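Local coordinates for protein ALKF (Bacillus cereus, PDB 3ZBO) that probably binds branched DNA such as Holliday junctions and is related to the HEAT-like repeat DNA glycosylases, though its precise cellular function is unknown, at residues S136-L141 with E152-D157; A176-L181 with S215-S220. One frame throughout, in Å; residues are numbered along the deposited sequence.

How the interactions relate
Both contacts lie in a mostly helical fold, probably of the HEAT-like repeat kind found in the related glycosylases, and interaction 2 adds a two-stranded hairpin. They stand in series along the chain. Interaction 1 joins consecutive helices, 128-144 and 152-165, across a short connection. The chain then enters helix 171-187, whose residues 176-181 open interaction 2. A longer excursion through helix 192-202 and strand 204-207 returns along strand 215-218, and interaction 2 closes where that strand runs into helix 219-228. Neither loop encloses or crosses the other, yet helices 128-144 and 171-187 pack together between the two contacts: C139 SG lies 3.4 Å from N179 CG, and S136 OG lies 3.6 Å from A176 CB.

Interaction 1 (S136-L141 with E152-D157); sequences SCYCWL and ESKISD
The Y138 ring is met near its plane, at the hydroxyl edge, by the ammonium group of K154, while the I155 CD1 methyl approaches obliquely, 4.3 Å from Y138 CD2. K154 NZ donates a hydrogen bond of 2.8 Å to Y138 OH, and K154 CE follows at 3.3 Å from the same oxygen. The lysine reaches it because CG is anti to the backbone N (chi1 -172°) and the rest of the chain runs fully extended, crossing the tyrosine side chain at about a right angle. The backbones can therefore stay well apart, with 9.5 Å between Y138 CA and I155 CA. Both polar ends continue into helix 115-124: D120 accepts a hydrogen bond from Y138 OH through OD1 and forms a salt bridge with K154 NZ through OD2, and Q116 OE1 is a further hydrogen-bond partner of the ammonium group. Y138 also packs on A119 of that helix, and I155 on L191. The phenol thus accepts from the lysine and bonds to the aspartate, which itself pairs with the same lysine, so that its oxygen is held by two charged partners. The nearby D120 carboxylate probably stabilises the positive charge of K154, and one polar cluster joins three helices.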
loop_
_atom_site.group_PDB
_atom_site.type_symbol
_atom_site.label_atom_id
_atom_site.label_comp_id
_atom_site.label_asym_id
_atom_site.label_seq_id
_atom_site.Cartn_x
_atom_site.Cartn_y
_atom_site.Cartn_z
ATOM N N SER A 136 2.363 1.706 -4.954
ATOM C CA SER A 136 2.492 1.473 -3.506
ATOM C C SER A 136 3.467 0.294 -3.228
ATOM O O SER A 136 4.278 0.412 -2.324
ATOM C CB SER A 136 1.141 1.163 -2.866
ATOM O OG SER A 136 0.245 2.328 -2.983
ATOM N N CYS A 137 3.325 -0.768 -4.002
ATOM C CA CYS A 137 4.212 -1.928 -3.769
ATOM C C CYS A 137 5.634 -1.492 -3.922
ATOM O O CYS A 137 6.449 -1.943 -3.066
ATOM C CB CYS A 137 3.823 -2.933 -4.826
ATOM S SG CYS A 137 4.827 -4.470 -4.661
ATOM N N TYR A 138 5.966 -0.662 -4.906
ATOM C CA TYR A 138 7.361 -0.205 -4.987
ATOM C C TYR A 138 7.786 0.538 -3.725
ATOM O O TYR A 138 8.941 0.428 -3.284
ATOM C CB TYR A 138 7.698 0.640 -6.214
ATOM C CG TYR A 138 8.085 -0.223 -7.380
ATOM C CD1 TYR A 138 7.116 -0.738 -8.255
ATOM C CD2 TYR A 138 9.433 -0.589 -7.541
ATOM C CE1 TYR A 138 7.532 -1.566 -9.307
ATOM C CE2 TYR A 138 9.818 -1.400 -8.654
ATOM C CZ TYR A 138 8.875 -1.862 -9.461
ATOM O OH TYR A 138 9.309 -2.659 -10.504
ATOM N N CYS A 139 6.916 1.385 -3.189
ATOM C CA CYS A 139 7.304 2.088 -1.939
ATOM C C CYS A 139 7.606 1.072 -0.848
ATOM O O CYS A 139 8.598 1.273 -0.113
ATOM C CB CYS A 139 6.177 2.982 -1.452
ATOM S SG CYS A 139 5.731 4.283 -2.578
ATOM N N TRP A 140 6.817 -0.020 -0.703
ATOM C CA TRP A 140 7.058 -0.977 0.359
ATOM C C TRP A 140 8.306 -1.762 0.055
ATOM O O TRP A 140 9.060 -2.075 1.014
ATOM C CB TRP A 140 5.853 -1.952 0.519
ATOM C CG TRP A 140 4.537 -1.183 0.580
ATOM C CD1 TRP A 140 3.373 -1.645 -0.014
ATOM C CD2 TRP A 140 4.206 0.106 1.159
ATOM N NE1 TRP A 140 2.330 -0.745 0.181
ATOM C CE2 TRP A 140 2.822 0.362 0.814
ATOM C CE3 TRP A 140 4.954 1.150 1.825
ATOM C CZ2 TRP A 140 2.142 1.498 1.248
ATOM C CZ3 TRP A 140 4.308 2.261 2.213
ATOM C CH2 TRP A 140 2.893 2.479 1.907
ATOM N N LEU A 141 8.554 -2.077 -1.218
ATOM C CA LEU A 141 9.808 -2.830 -1.558
ATOM C C LEU A 141 11.035 -1.976 -1.259
ATOM O O LEU A 141 12.049 -2.495 -0.711
ATOM C CB LEU A 141 9.816 -3.119 -3.056
ATOM C CG LEU A 141 8.848 -4.177 -3.515
ATOM C CD1 LEU A 141 8.920 -4.154 -4.997
ATOM C CD2 LEU A 141 9.214 -5.544 -2.961
ATOM N N GLU A 152 18.824 0.765 -11.189
ATOM C CA GLU A 152 18.836 2.222 -11.003
ATOM C C GLU A 152 18.226 2.909 -12.225
ATOM O O GLU A 152 17.444 3.850 -12.126
ATOM C CB GLU A 152 20.265 2.756 -10.709
ATOM C CG GLU A 152 20.335 4.205 -10.595
ATOM C CD GLU A 152 21.737 4.750 -10.271
ATOM O OE1 GLU A 152 22.525 3.999 -9.617
ATOM O OE2 GLU A 152 22.030 5.878 -10.695
ATOM N N SER A 153 18.497 2.403 -13.446
ATOM C CA SER A 153 17.857 3.025 -14.570
ATOM C C SER A 153 16.315 2.811 -14.588
ATOM O O SER A 153 15.631 3.724 -15.015
ATOM C CB SER A 153 18.511 2.485 -15.935
ATOM O OG SER A 153 18.287 1.134 -16.018
ATOM N N LYS A 154 15.792 1.679 -14.109
ATOM C CA LYS A 154 14.360 1.471 -14.064
ATOM C C LYS A 154 13.766 2.495 -13.058
ATOM O O LYS A 154 12.751 3.121 -13.403
ATOM C CB LYS A 154 14.038 0.078 -13.566
ATOM C CG LYS A 154 12.557 -0.250 -13.678
ATOM C CD LYS A 154 12.346 -1.662 -12.986
ATOM C CE LYS A 154 11.059 -2.240 -13.254
ATOM N NZ LYS A 154 11.106 -3.558 -12.499
ATOM N N ILE A 155 14.387 2.588 -11.863
ATOM C CA ILE A 155 13.814 3.583 -10.896
ATOM C C ILE A 155 13.897 4.992 -11.434
ATOM O O ILE A 155 12.990 5.799 -11.290
ATOM C CB ILE A 155 14.550 3.450 -9.530
ATOM C CG1 ILE A 155 14.413 2.066 -8.933
ATOM C CG2 ILE A 155 14.032 4.556 -8.524
ATOM C CD1 ILE A 155 12.979 1.534 -8.706
ATOM N N SER A 156 15.013 5.356 -12.129
ATOM C CA SER A 156 15.090 6.665 -12.695
ATOM C C SER A 156 13.995 6.932 -13.731
ATOM O O SER A 156 13.394 8.026 -13.751
ATOM C CB SER A 156 16.523 6.778 -13.296
ATOM O OG SER A 156 16.702 8.051 -13.867
ATOM N N ASP A 157 13.739 5.926 -14.576
ATOM C CA ASP A 157 12.713 6.081 -15.607
ATOM C C ASP A 157 11.316 6.209 -14.931
ATOM O O ASP A 157 10.457 6.989 -15.406
ATOM C CB ASP A 157 12.733 4.869 -16.540
ATOM C CG ASP A 157 13.899 4.852 -17.496
ATOM O OD1 ASP A 157 14.560 5.860 -17.651
ATOM O OD2 ASP A 157 14.036 3.766 -18.128
#

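Interaction 2 (A176-L181 with S215-S220); sequences AMNNFL and SLLNAS
Van der Waals contact between N178 and the pair L217 and A219 makes up most of this interface, where helix 171-187 meets the junction of strand 215-218 with helix 219-228. The N178 carboxamide spans the two residues: OD1 lies 3.6 Å from L217 CB, and ND2 lies 3.5 Å from A219 CB. The aliphatic part of the asparagine takes part as well, its CB resting 3.9 Å from L217 CD1. N178 CG stands anti to the backbone N (chi1 -168°), which carries the amide out from the helix toward the strand end, and V205 of the partner strand also touches this side chain.

Apolar packing continues one turn along the helix, where L181 CD1 meets A219 CB at 4.3 Å. L181 also packs on I198, and A219 on A199, so helix 192-202 adjoins the same apolar patch.

Polar contact across the two segments is carried by a water. It accepts a 2.7 Å hydrogen bond from N178 ND2 and another of 2.8 Å from A219 N, and has a weak link to L217 O. One water thereby serves both the asparagine amide and a first-turn N-H of the new helix, and its grip on ND2 helps to set the rotation of the carboxamide.

N218, between the two touching residues, is the N-cap of helix 219-228, with its OD1 bonded to the N-H of E221. Strand 215-218 is paired with strand 204-207 in an antiparallel hairpin that leads directly into this capped helix. A hairpin and the following helix start are thus seated against helix 171-187, in a helical fold consistent with that of the related HEAT-like repeat DNA glycosylases.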
loop_
_atom_site.group_PDB
_atom_site.type_symbol
_atom_site.label_atom_id
_atom_site.label_comp_id
_atom_site.label_asym_id
_atom_site.label_seq_id
_atom_site.Cartn_x
_atom_site.Cartn_y
_atom_site.Cartn_z
ATOM N N ALA A 176 -0.225 7.435 -4.658
ATOM C CA ALA A 176 0.827 6.442 -4.607
ATOM C C ALA A 176 2.077 6.869 -5.349
ATOM O O ALA A 176 3.217 6.554 -4.880
ATOM C CB ALA A 176 0.296 5.077 -5.247
ATOM N N MET A 177 1.930 7.576 -6.460
ATOM C CA MET A 177 3.161 8.072 -7.178
ATOM C C MET A 177 3.865 9.108 -6.253
ATOM O O MET A 177 5.098 9.197 -6.290
ATOM C CB MET A 177 2.671 8.774 -8.462
ATOM C CG MET A 177 2.305 7.785 -9.503
ATOM S SD MET A 177 1.708 8.882 -10.898
ATOM C CE MET A 177 2.067 7.828 -12.310
ATOM N N ASN A 178 3.073 9.929 -5.513
ATOM C CA ASN A 178 3.727 10.869 -4.594
ATOM C C ASN A 178 4.528 10.156 -3.493
ATOM O O ASN A 178 5.653 10.624 -3.160
ATOM C CB ASN A 178 2.641 11.817 -3.997
ATOM C CG ASN A 178 3.244 13.001 -3.255
ATOM O OD1 ASN A 178 3.258 12.997 -1.992
ATOM N ND2 ASN A 178 3.650 13.955 -4.011
ATOM N N ASN A 179 3.911 9.084 -2.989
ATOM C CA ASN A 179 4.587 8.240 -1.986
ATOM C C ASN A 179 5.887 7.706 -2.660
ATOM O O ASN A 179 6.967 7.699 -1.980
ATOM C CB ASN A 179 3.574 7.145 -1.514
ATOM C CG ASN A 179 4.097 6.310 -0.386
ATOM O OD1 ASN A 179 5.067 6.702 0.260
ATOM N ND2 ASN A 179 3.375 5.218 -0.053
ATOM N N PHE A 180 5.824 7.298 -3.910
ATOM C CA PHE A 180 7.036 6.784 -4.545
ATOM C C PHE A 180 8.126 7.896 -4.575
ATOM O O PHE A 180 9.295 7.576 -4.323
ATOM C CB PHE A 180 6.626 6.238 -5.948
ATOM C CG PHE A 180 7.800 5.708 -6.756
ATOM C CD1 PHE A 180 8.201 4.384 -6.585
ATOM C CD2 PHE A 180 8.417 6.538 -7.653
ATOM C CE1 PHE A 180 9.260 3.862 -7.353
ATOM C CE2 PHE A 180 9.481 6.038 -8.430
ATOM C CZ PHE A 180 9.927 4.675 -8.282
ATOM N N LEU A 181 7.803 9.120 -4.945
ATOM C CA LEU A 181 8.802 10.214 -4.933
ATOM C C LEU A 181 9.428 10.324 -3.553
ATOM O O LEU A 181 10.643 10.392 -3.430
ATOM C CB LEU A 181 8.178 11.606 -5.243
ATOM C CG LEU A 181 7.536 11.714 -6.614
ATOM C CD1 LEU A 181 7.224 13.236 -6.705
ATOM C CD2 LEU A 181 8.596 11.344 -7.796
ATOM N N SER A 215 -6.842 16.423 -0.669
ATOM C CA SER A 215 -5.549 16.358 0.006
ATOM C C SER A 215 -4.503 17.060 -0.833
ATOM O O SER A 215 -4.343 16.703 -1.996
ATOM C CB SER A 215 -5.234 14.883 0.191
ATOM O OG SER A 215 -4.035 14.843 0.924
ATOM N N LEU A 216 -3.859 18.101 -0.288
ATOM C CA LEU A 216 -2.753 18.759 -1.006
ATOM C C LEU A 216 -1.395 18.184 -0.582
ATOM O O LEU A 216 -0.870 18.569 0.560
ATOM C CB LEU A 216 -2.804 20.273 -0.713
ATOM C CG LEU A 216 -4.103 20.949 -1.188
ATOM C CD1 LEU A 216 -3.925 22.489 -1.083
ATOM C CD2 LEU A 216 -4.388 20.640 -2.636
ATOM N N LEU A 217 -0.887 17.238 -1.393
ATOM C CA LEU A 217 0.376 16.573 -0.964
ATOM C C LEU A 217 1.558 17.481 -1.334
ATOM O O LEU A 217 1.580 18.113 -2.374
ATOM C CB LEU A 217 0.478 15.285 -1.729
ATOM C CG LEU A 217 -0.669 14.297 -1.341
ATOM C CD1 LEU A 217 -0.539 13.001 -2.095
ATOM C CD2 LEU A 217 -0.771 13.999 0.161
ATOM N N ASN A 218 2.627 17.407 -0.559
ATOM C CA ASN A 218 3.828 18.182 -0.840
ATOM C C ASN A 218 5.047 17.329 -0.529
ATOM O O ASN A 218 5.591 17.277 0.610
ATOM C CB ASN A 218 3.803 19.355 0.141
ATOM C CG ASN A 218 4.954 20.346 -0.081
ATOM O OD1 ASN A 218 5.959 20.070 -0.729
ATOM N ND2 ASN A 218 4.777 21.560 0.511
ATOM N N ALA A 219 5.468 16.663 -1.611
ATOM C CA ALA A 219 6.573 15.656 -1.471
ATOM C C ALA A 219 7.845 16.414 -1.093
ATOM O O ALA A 219 8.638 15.875 -0.314
ATOM C CB ALA A 219 6.791 14.901 -2.800
ATOM N N SER A 220 8.057 17.601 -1.634
ATOM C CA SER A 220 9.290 18.317 -1.281
ATOM C C SER A 220 9.348 18.512 0.226
ATOM O O SER A 220 10.453 18.333 0.863
ATOM C CB SER A 220 9.395 19.677 -2.000
ATOM O OG SER A 220 9.616 19.497 -3.394
HETATM O O HOH W 1 4.017 16.629 -4.026
#